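Local coordinates for putative lipoprotein (Parabacteroides distasonis ATCC 8503, PDB 3JX8) that is of unknown function but resembles the head domain of autotransporter adhesins, and so probably acts in adhesion, with lipid binding also proposed, at residues 11-16 and 86-91; 99-104 and 128-133. All blocks are in the same frame, centred on the assembly; numbering follows the deposited sequence.

The two contacts come in series along the chain: contact 1 closes before contact 2 opens, and strand 100-104 follows directly on strand 89-95. Their centres lie 21 Å apart, and their nearest atoms about 9 Å. Contact 1 sits on the surface toward the N-terminal end of the elongated strand stack, about 23 Å from the chain centre, whereas contact 2 lies inside, about 3 Å from it. Parallel pairing connects them, from strand 89-95 through 33-38 and 108-111 to 129-132. Contact 1 lies among the mixed, partly antiparallel strands near the N-terminal end, while contact 2 joins two walls of the parallel-stranded part.

Contact 1. Residues 11-16 and 86-91; sequences GNPETR and PTVYKI
The pyrrolidine ring of Pro13 turns its CG corner to Val88, meeting the CG2 methyl at 4.1 Å, with the two side chains set at a slant to each other. Farther along strand 13-17, outside the touch itself, Arg16 and Glu14 form a salt bridge, the carboxylate at the guanidinium edge, NE reaching OE2 at 3.0 Å and NH2 reaching OE1 at 3.1 Å. Both nitrogens come from above the carboxylate plane, NE 78° out of it, and Arg16 also makes a cation-pi contact with Phe54. Two residues before the proline, Gly11 CA comes within 3.7 Å of Thr87 OG1. With chi1 at 63°, that hydroxyl is tucked between the backbone N and carbonyl carbon of its own residue, where it bonds to Asp50 OD2, an oxygen that Gly11 N also binds. Strand 44-50 runs antiparallel to both 13-17 and 89-95 and separates them, so the two segments meet at its Asp50 end. No hydrogen bond joins them directly. The direct touch is slight and apolar; the segments are linked indirectly, through strand 44-50 and through Asp50, whose negative charge is probably stabilised by the donors converging on it.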
ATOM      1  N   GLY A  11     -16.912 -32.558 -10.753  1.00 26.22           N
ATOM      2  CA  GLY A  11     -16.076 -33.189 -11.765  1.00 26.04           C
ATOM      3  C   GLY A  11     -16.781 -33.384 -13.093  1.00 25.72           C
ATOM      4  O   GLY A  11     -16.261 -34.036 -13.964  1.00 25.95           O
ATOM      5  N   ASN A  12     -17.970 -32.826 -13.252  1.00 24.69           N
ATOM      6  CA  ASN A  12     -18.651 -32.880 -14.530  1.00 23.96           C
ATOM      7  C   ASN A  12     -18.720 -31.500 -15.156  1.00 23.34           C
ATOM      8  O   ASN A  12     -19.669 -30.785 -14.939  1.00 23.34           O
ATOM      9  CB  ASN A  12     -20.042 -33.424 -14.305  1.00 23.85           C
ATOM     10  CG  ASN A  12     -20.026 -34.797 -13.698  1.00 23.29           C
ATOM     11  OD1 ASN A  12     -19.035 -35.528 -13.773  1.00 23.11           O
ATOM     12  ND2 ASN A  12     -21.143 -35.170 -13.105  1.00 22.26           N
ATOM     13  N   PRO A  13     -17.732 -31.134 -15.970  1.00 23.40           N
ATOM     14  CA  PRO A  13     -17.737 -29.780 -16.509  1.00 23.42           C
ATOM     15  C   PRO A  13     -18.860 -29.500 -17.489  1.00 23.49           C
ATOM     16  O   PRO A  13     -19.111 -30.303 -18.381  1.00 23.38           O
ATOM     17  CB  PRO A  13     -16.397 -29.686 -17.250  1.00 23.52           C
ATOM     18  CG  PRO A  13     -15.665 -30.955 -16.943  1.00 23.78           C
ATOM     19  CD  PRO A  13     -16.673 -31.953 -16.580  1.00 23.34           C
ATOM     20  N   GLU A  14     -19.478 -28.333 -17.336  1.00 23.32           N
ATOM     21  CA  GLU A  14     -20.541 -27.867 -18.213  1.00 22.76           C
ATOM     22  C   GLU A  14     -20.203 -26.477 -18.747  1.00 22.31           C
ATOM     23  O   GLU A  14     -19.753 -25.622 -18.005  1.00 21.63           O
ATOM     24  CB  GLU A  14     -21.907 -27.823 -17.484  1.00 22.73           C
ATOM     25  CG  GLU A  14     -23.016 -27.155 -18.287  1.00 22.37           C
ATOM     26  CD  GLU A  14     -24.404 -27.180 -17.647  1.00 24.56           C
ATOM     27  OE1 GLU A  14     -24.597 -27.720 -16.514  1.00 24.35           O
ATOM     28  OE2 GLU A  14     -25.321 -26.634 -18.325  1.00 22.30           O
ATOM     29  N   THR A  15     -20.459 -26.271 -20.036  1.00 21.58           N
ATOM     30  CA  THR A  15     -20.300 -24.989 -20.668  1.00 21.53           C
ATOM     31  C   THR A  15     -21.667 -24.374 -20.904  1.00 22.54           C
ATOM     32  O   THR A  15     -22.590 -25.025 -21.417  1.00 22.87           O
ATOM     33  CB  THR A  15     -19.579 -25.134 -21.990  1.00 21.08           C
ATOM     34  OG1 THR A  15     -18.260 -25.612 -21.719  1.00 21.11           O
ATOM     35  CG2 THR A  15     -19.521 -23.829 -22.737  1.00 17.19           C
ATOM     36  N   ARG A  16     -21.786 -23.115 -20.519  1.00 23.50           N
ATOM     37  CA  ARG A  16     -22.979 -22.328 -20.761  1.00 24.48           C
ATOM     38  C   ARG A  16     -22.615 -21.028 -21.428  1.00 25.48           C
ATOM     39  O   ARG A  16     -21.749 -20.262 -20.940  1.00 24.14           O
ATOM     40  CB  ARG A  16     -23.699 -22.005 -19.454  1.00 24.65           C
ATOM     41  CG  ARG A  16     -24.327 -23.183 -18.816  1.00 25.29           C
ATOM     42  CD  ARG A  16     -25.101 -22.813 -17.580  1.00 25.24           C
ATOM     43  NE  ARG A  16     -25.396 -24.048 -16.898  1.00 28.18           N
ATOM     44  CZ  ARG A  16     -26.017 -24.189 -15.733  1.00 29.52           C
ATOM     45  NH1 ARG A  16     -26.485 -23.164 -15.049  1.00 26.51           N
ATOM     46  NH2 ARG A  16     -26.190 -25.424 -15.269  1.00 32.85           N
ATOM     47  N   PRO A  86     -13.534 -25.578  -8.044  1.00 26.38           N
ATOM     48  CA  PRO A  86     -13.796 -26.230  -9.319  1.00 26.45           C
ATOM     49  C   PRO A  86     -12.682 -27.168  -9.731  1.00 26.00           C
ATOM     50  O   PRO A  86     -11.558 -27.007  -9.288  1.00 25.56           O
ATOM     51  CB  PRO A  86     -13.901 -25.058 -10.308  1.00 26.32           C
ATOM     52  CG  PRO A  86     -13.218 -23.958  -9.682  1.00 26.79           C
ATOM     53  CD  PRO A  86     -13.343 -24.131  -8.213  1.00 26.54           C
ATOM     54  N   THR A  87     -13.015 -28.165 -10.549  1.00 25.76           N
ATOM     55  CA  THR A  87     -12.010 -28.994 -11.198  1.00 25.54           C
ATOM     56  C   THR A  87     -11.616 -28.355 -12.535  1.00 25.60           C
ATOM     57  O   THR A  87     -10.538 -28.611 -13.025  1.00 26.09           O
ATOM     58  CB  THR A  87     -12.475 -30.449 -11.377  1.00 25.74           C
ATOM     59  OG1 THR A  87     -13.610 -30.505 -12.235  1.00 25.04           O
ATOM     60  CG2 THR A  87     -12.838 -31.064 -10.029  1.00 24.75           C
ATOM     61  N   VAL A  88     -12.466 -27.492 -13.092  1.00 25.35           N
ATOM     62  CA  VAL A  88     -12.196 -26.791 -14.357  1.00 25.28           C
ATOM     63  C   VAL A  88     -12.953 -25.489 -14.241  1.00 24.43           C
ATOM     64  O   VAL A  88     -14.080 -25.496 -13.766  1.00 23.97           O
ATOM     65  CB  VAL A  88     -12.832 -27.524 -15.590  1.00 26.15           C
ATOM     66  CG1 VAL A  88     -12.474 -26.796 -16.898  1.00 26.29           C
ATOM     67  CG2 VAL A  88     -12.390 -28.940 -15.668  1.00 28.89           C
ATOM     68  N   TYR A  89     -12.373 -24.380 -14.674  1.00 24.13           N
ATOM     69  CA  TYR A  89     -13.071 -23.097 -14.610  1.00 23.93           C
ATOM     70  C   TYR A  89     -12.465 -22.165 -15.634  1.00 24.19           C
ATOM     71  O   TYR A  89     -11.335 -21.707 -15.469  1.00 23.22           O
ATOM     72  CB  TYR A  89     -13.027 -22.532 -13.192  1.00 24.29           C
ATOM     73  CG  TYR A  89     -13.897 -21.322 -12.908  1.00 25.43           C
ATOM     74  CD1 TYR A  89     -14.880 -20.870 -13.802  1.00 25.08           C
ATOM     75  CD2 TYR A  89     -13.759 -20.637 -11.707  1.00 25.85           C
ATOM     76  CE1 TYR A  89     -15.658 -19.757 -13.507  1.00 24.88           C
ATOM     77  CE2 TYR A  89     -14.561 -19.534 -11.408  1.00 26.49           C
ATOM     78  CZ  TYR A  89     -15.493 -19.099 -12.309  1.00 25.83           C
ATOM     79  OH  TYR A  89     -16.278 -18.024 -11.988  1.00 25.33           O
ATOM     80  N   LYS A  90     -13.211 -21.949 -16.723  1.00 24.13           N
ATOM     81  CA  LYS A  90     -12.762 -21.166 -17.864  1.00 24.33           C
ATOM     82  C   LYS A  90     -13.866 -20.198 -18.238  1.00 24.66           C
ATOM     83  O   LYS A  90     -15.069 -20.560 -18.213  1.00 25.28           O
ATOM     84  CB  LYS A  90     -12.467 -22.060 -19.058  1.00 24.46           C
ATOM     85  CG  LYS A  90     -11.329 -23.015 -18.830  1.00 26.73           C
ATOM     86  CD  LYS A  90     -10.915 -23.792 -20.098  1.00 28.86           C
ATOM     87  CE  LYS A  90     -11.830 -24.940 -20.402  1.00 30.25           C
ATOM     88  NZ  LYS A  90     -11.454 -25.635 -21.676  1.00 28.95           N
ATOM     89  N   ILE A  91     -13.466 -18.981 -18.592  1.00 23.62           N
ATOM     90  CA  ILE A  91     -14.400 -17.961 -19.007  1.00 23.09           C
ATOM     91  C   ILE A  91     -13.872 -17.356 -20.311  1.00 23.76           C
ATOM     92  O   ILE A  91     -12.674 -17.068 -20.436  1.00 24.33           O
ATOM     93  CB  ILE A  91     -14.520 -16.836 -17.950  1.00 23.11           C
ATOM     94  CG1 ILE A  91     -14.939 -17.431 -16.595  1.00 21.63           C
ATOM     95  CG2 ILE A  91     -15.490 -15.730 -18.452  1.00 21.05           C
ATOM     96  CD1 ILE A  91     -14.808 -16.479 -15.382  1.00 20.27           C
TER

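Contact 2. Residues 99-104 and 128-133; sequences KELNTV and GNVELR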
ATOM      1  N   LYS A  99     -12.945  -0.465 -20.156  1.00 25.85           N
ATOM      2  CA  LYS A  99     -12.400   0.706 -19.516  1.00 26.55           C
ATOM      3  C   LYS A  99     -11.861   0.366 -18.153  1.00 25.74           C
ATOM      4  O   LYS A  99     -10.912   0.977 -17.712  1.00 25.07           O
ATOM      5  CB  LYS A  99     -13.459   1.781 -19.328  1.00 26.66           C
ATOM      6  CG  LYS A  99     -14.152   2.211 -20.582  1.00 29.87           C
ATOM      7  CD  LYS A  99     -15.096   3.379 -20.307  1.00 32.86           C
ATOM      8  CE  LYS A  99     -15.778   3.845 -21.589  1.00 37.46           C
ATOM      9  NZ  LYS A  99     -16.489   5.144 -21.337  1.00 40.89           N
ATOM     10  N   GLU A 100     -12.497  -0.585 -17.480  1.00 26.11           N
ATOM     11  CA  GLU A 100     -12.091  -0.944 -16.130  1.00 26.64           C
ATOM     12  C   GLU A 100     -12.329  -2.412 -15.777  1.00 25.92           C
ATOM     13  O   GLU A 100     -13.451  -2.938 -15.915  1.00 26.29           O
ATOM     14  CB  GLU A 100     -12.778  -0.043 -15.122  1.00 26.78           C
ATOM     15  CG  GLU A 100     -12.199  -0.184 -13.773  1.00 30.02           C
ATOM     16  CD  GLU A 100     -12.851   0.712 -12.770  1.00 34.35           C
ATOM     17  OE1 GLU A 100     -13.111   1.872 -13.120  1.00 39.60           O
ATOM     18  OE2 GLU A 100     -13.099   0.268 -11.627  1.00 37.52           O
ATOM     19  N   LEU A 101     -11.253  -3.041 -15.319  1.00 24.87           N
ATOM     20  CA  LEU A 101     -11.225  -4.393 -14.825  1.00 24.60           C
ATOM     21  C   LEU A 101     -10.931  -4.358 -13.313  1.00 24.89           C
ATOM     22  O   LEU A 101      -9.921  -3.799 -12.862  1.00 23.90           O
ATOM     23  CB  LEU A 101     -10.116  -5.182 -15.516  1.00 24.40           C
ATOM     24  CG  LEU A 101      -9.904  -6.599 -14.966  1.00 23.90           C
ATOM     25  CD1 LEU A 101     -11.176  -7.429 -15.171  1.00 22.34           C
ATOM     26  CD2 LEU A 101      -8.682  -7.279 -15.609  1.00 21.13           C
ATOM     27  N   ASN A 102     -11.806  -5.001 -12.559  1.00 24.96           N
ATOM     28  CA  ASN A 102     -11.634  -5.208 -11.147  1.00 25.26           C
ATOM     29  C   ASN A 102     -11.639  -6.694 -10.975  1.00 25.57           C
ATOM     30  O   ASN A 102     -12.673  -7.329 -11.162  1.00 26.03           O
ATOM     31  CB  ASN A 102     -12.767  -4.547 -10.374  1.00 25.18           C
ATOM     32  CG  ASN A 102     -12.683  -3.019 -10.439  1.00 26.15           C
ATOM     33  OD1 ASN A 102     -11.727  -2.431  -9.955  1.00 26.11           O
ATOM     34  ND2 ASN A 102     -13.655  -2.385 -11.080  1.00 27.43           N
ATOM     35  N   THR A 103     -10.475  -7.245 -10.696  1.00 25.17           N
ATOM     36  CA  THR A 103     -10.303  -8.656 -10.537  1.00 26.28           C
ATOM     37  C   THR A 103      -9.724  -8.979  -9.134  1.00 26.60           C
ATOM     38  O   THR A 103      -8.835  -8.259  -8.628  1.00 27.45           O
ATOM     39  CB  THR A 103      -9.428  -9.209 -11.672  1.00 26.60           C
ATOM     40  OG1 THR A 103      -9.421 -10.628 -11.586  1.00 29.69           O
ATOM     41  CG2 THR A 103      -8.019  -8.712 -11.617  1.00 24.95           C
ATOM     42  N   VAL A 104     -10.260 -10.020  -8.501  1.00 25.33           N
ATOM     43  CA  VAL A 104      -9.899 -10.398  -7.146  1.00 24.99           C
ATOM     44  C   VAL A 104      -9.811 -11.907  -7.078  1.00 26.01           C
ATOM     45  O   VAL A 104     -10.773 -12.617  -7.427  1.00 26.51           O
ATOM     46  CB  VAL A 104     -10.946  -9.918  -6.083  1.00 25.48           C
ATOM     47  CG1 VAL A 104     -10.500 -10.330  -4.659  1.00 24.11           C
ATOM     48  CG2 VAL A 104     -11.204  -8.373  -6.171  1.00 22.66           C
ATOM     49  N   GLY A 128      -3.464 -13.821  -7.938  1.00 26.56           N
ATOM     50  CA  GLY A 128      -3.603 -14.151  -9.376  1.00 26.11           C
ATOM     51  C   GLY A 128      -2.736 -13.359 -10.344  1.00 26.52           C
ATOM     52  O   GLY A 128      -1.705 -12.809  -9.978  1.00 24.89           O
ATOM     53  N   ASN A 129      -3.142 -13.358 -11.608  1.00 27.46           N
ATOM     54  CA  ASN A 129      -2.409 -12.654 -12.648  1.00 28.76           C
ATOM     55  C   ASN A 129      -3.289 -12.047 -13.733  1.00 28.45           C
ATOM     56  O   ASN A 129      -4.379 -12.562 -14.039  1.00 29.83           O
ATOM     57  CB  ASN A 129      -1.327 -13.528 -13.271  1.00 29.88           C
ATOM     58  CG  ASN A 129      -1.868 -14.768 -13.909  1.00 33.40           C
ATOM     59  OD1 ASN A 129      -2.265 -15.672 -13.214  1.00 41.02           O
ATOM     60  ND2 ASN A 129      -1.820 -14.852 -15.237  1.00 40.22           N
ATOM     61  N   VAL A 130      -2.862 -10.894 -14.227  1.00 26.75           N
ATOM     62  CA  VAL A 130      -3.405 -10.296 -15.427  1.00 25.35           C
ATOM     63  C   VAL A 130      -2.276 -10.210 -16.420  1.00 25.46           C
ATOM     64  O   VAL A 130      -1.173  -9.734 -16.071  1.00 24.28           O
ATOM     65  CB  VAL A 130      -3.956  -8.919 -15.145  1.00 25.59           C
ATOM     66  CG1 VAL A 130      -4.522  -8.283 -16.414  1.00 23.50           C
ATOM     67  CG2 VAL A 130      -4.984  -9.017 -14.018  1.00 24.32           C
ATOM     68  N   GLU A 131      -2.532 -10.688 -17.642  1.00 25.30           N
ATOM     69  CA  GLU A 131      -1.581 -10.617 -18.738  1.00 26.11           C
ATOM     70  C   GLU A 131      -2.172  -9.984 -19.969  1.00 26.07           C
ATOM     71  O   GLU A 131      -3.138 -10.505 -20.553  1.00 25.52           O
ATOM     72  CB  GLU A 131      -1.090 -12.004 -19.113  1.00 26.60           C
ATOM     73  CG  GLU A 131      -0.623 -12.799 -17.939  1.00 30.25           C
ATOM     74  CD  GLU A 131       0.109 -14.075 -18.346  1.00 36.17           C
ATOM     75  OE1 GLU A 131       0.273 -14.341 -19.574  1.00 38.80           O
ATOM     76  OE2 GLU A 131       0.530 -14.799 -17.413  1.00 38.93           O
ATOM     77  N   LEU A 132      -1.609  -8.848 -20.359  1.00 26.52           N
ATOM     78  CA  LEU A 132      -1.932  -8.202 -21.615  1.00 26.90           C
ATOM     79  C   LEU A 132      -0.883  -8.688 -22.594  1.00 27.76           C
ATOM     80  O   LEU A 132       0.207  -8.130 -22.695  1.00 28.07           O
ATOM     81  CB  LEU A 132      -1.938  -6.675 -21.466  1.00 26.70           C
ATOM     82  CG  LEU A 132      -2.808  -6.156 -20.318  1.00 26.43           C
ATOM     83  CD1 LEU A 132      -2.864  -4.614 -20.299  1.00 26.44           C
ATOM     84  CD2 LEU A 132      -4.177  -6.742 -20.384  1.00 24.87           C
ATOM     85  N   ARG A 133      -1.183  -9.788 -23.268  1.00 29.13           N
ATOM     86  CA  ARG A 133      -0.213 -10.418 -24.164  1.00 30.41           C
ATOM     87  C   ARG A 133      -0.157  -9.758 -25.507  1.00 30.38           C
ATOM     88  O   ARG A 133       0.878  -9.757 -26.142  1.00 31.53           O
ATOM     89  CB  ARG A 133      -0.520 -11.898 -24.351  1.00 30.96           C
ATOM     90  CG  ARG A 133      -0.452 -12.663 -23.060  1.00 34.33           C
ATOM     91  CD  ARG A 133      -0.735 -14.127 -23.282  1.00 37.41           C
ATOM     92  NE  ARG A 133      -0.486 -14.906 -22.067  1.00 41.49           N
ATOM     93  CZ  ARG A 133      -0.838 -16.187 -21.894  1.00 44.59           C
ATOM     94  NH1 ARG A 133      -1.487 -16.848 -22.847  1.00 45.54           N
ATOM     95  NH2 ARG A 133      -0.557 -16.819 -20.755  1.00 45.78           N
TER
HETATM   96  O   HOH W   1      -7.106 -12.025 -12.208  1.00 45.67           O
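Thr103 and Val130 mark the closest approach of two strands running in roughly opposite directions, their CA atoms 8.6 Å apart, with no backbone hydrogen bond between them. Both side chains point into the space between the strands and pass side by side, running opposite ways, bringing Thr103 CG2 to 3.9 Å from Val130 CG2. Beside them Leu101 CD2 lies against the fork of Val130, 4.4 Å from CG1 and about as far from CG2, while CG2 alone also touches Thr103. The threonine splits its roles. At chi1 -172° its hydroxyl is turned anti to the backbone N and the methyl is left for Val130, while OG1 holds a water at 2.8 Å. That water also donates a weak, long bond to Asn129 O, 3.3 Å away, a thin polar bridge beside the apolar touch. This is the interior of a beta-helix, as expected for the pectate-lyase-like clan: strand 100-104 pairs with 120-125 on one wall, strand 129-132 with 108-111 and 150-153 on another, and Phe28, Phe109, Ile122 and Met124 pack around the three touching residues. Outward-facing side chains pair within each segment. Asn102 ND2 gives a bond of 2.8 Å to Glu100 OE2, arriving on the anti side of the carboxylate, and Asn102 OD1 in turn takes a hydrogen from Asn123. On the other wall Arg133 and Glu131 form a salt bridge at the guanidinium edge: NE, at 2.7 Å, meets OE1 nearly in line with its C-O bond, while NH2 comes from above the carboxylate plane, so one oxygen takes both. Asn102 also packs against Met241, and Val104 against Gly242, both of the second subunit, which places the outer side of strand 100-104 at the dimer interface.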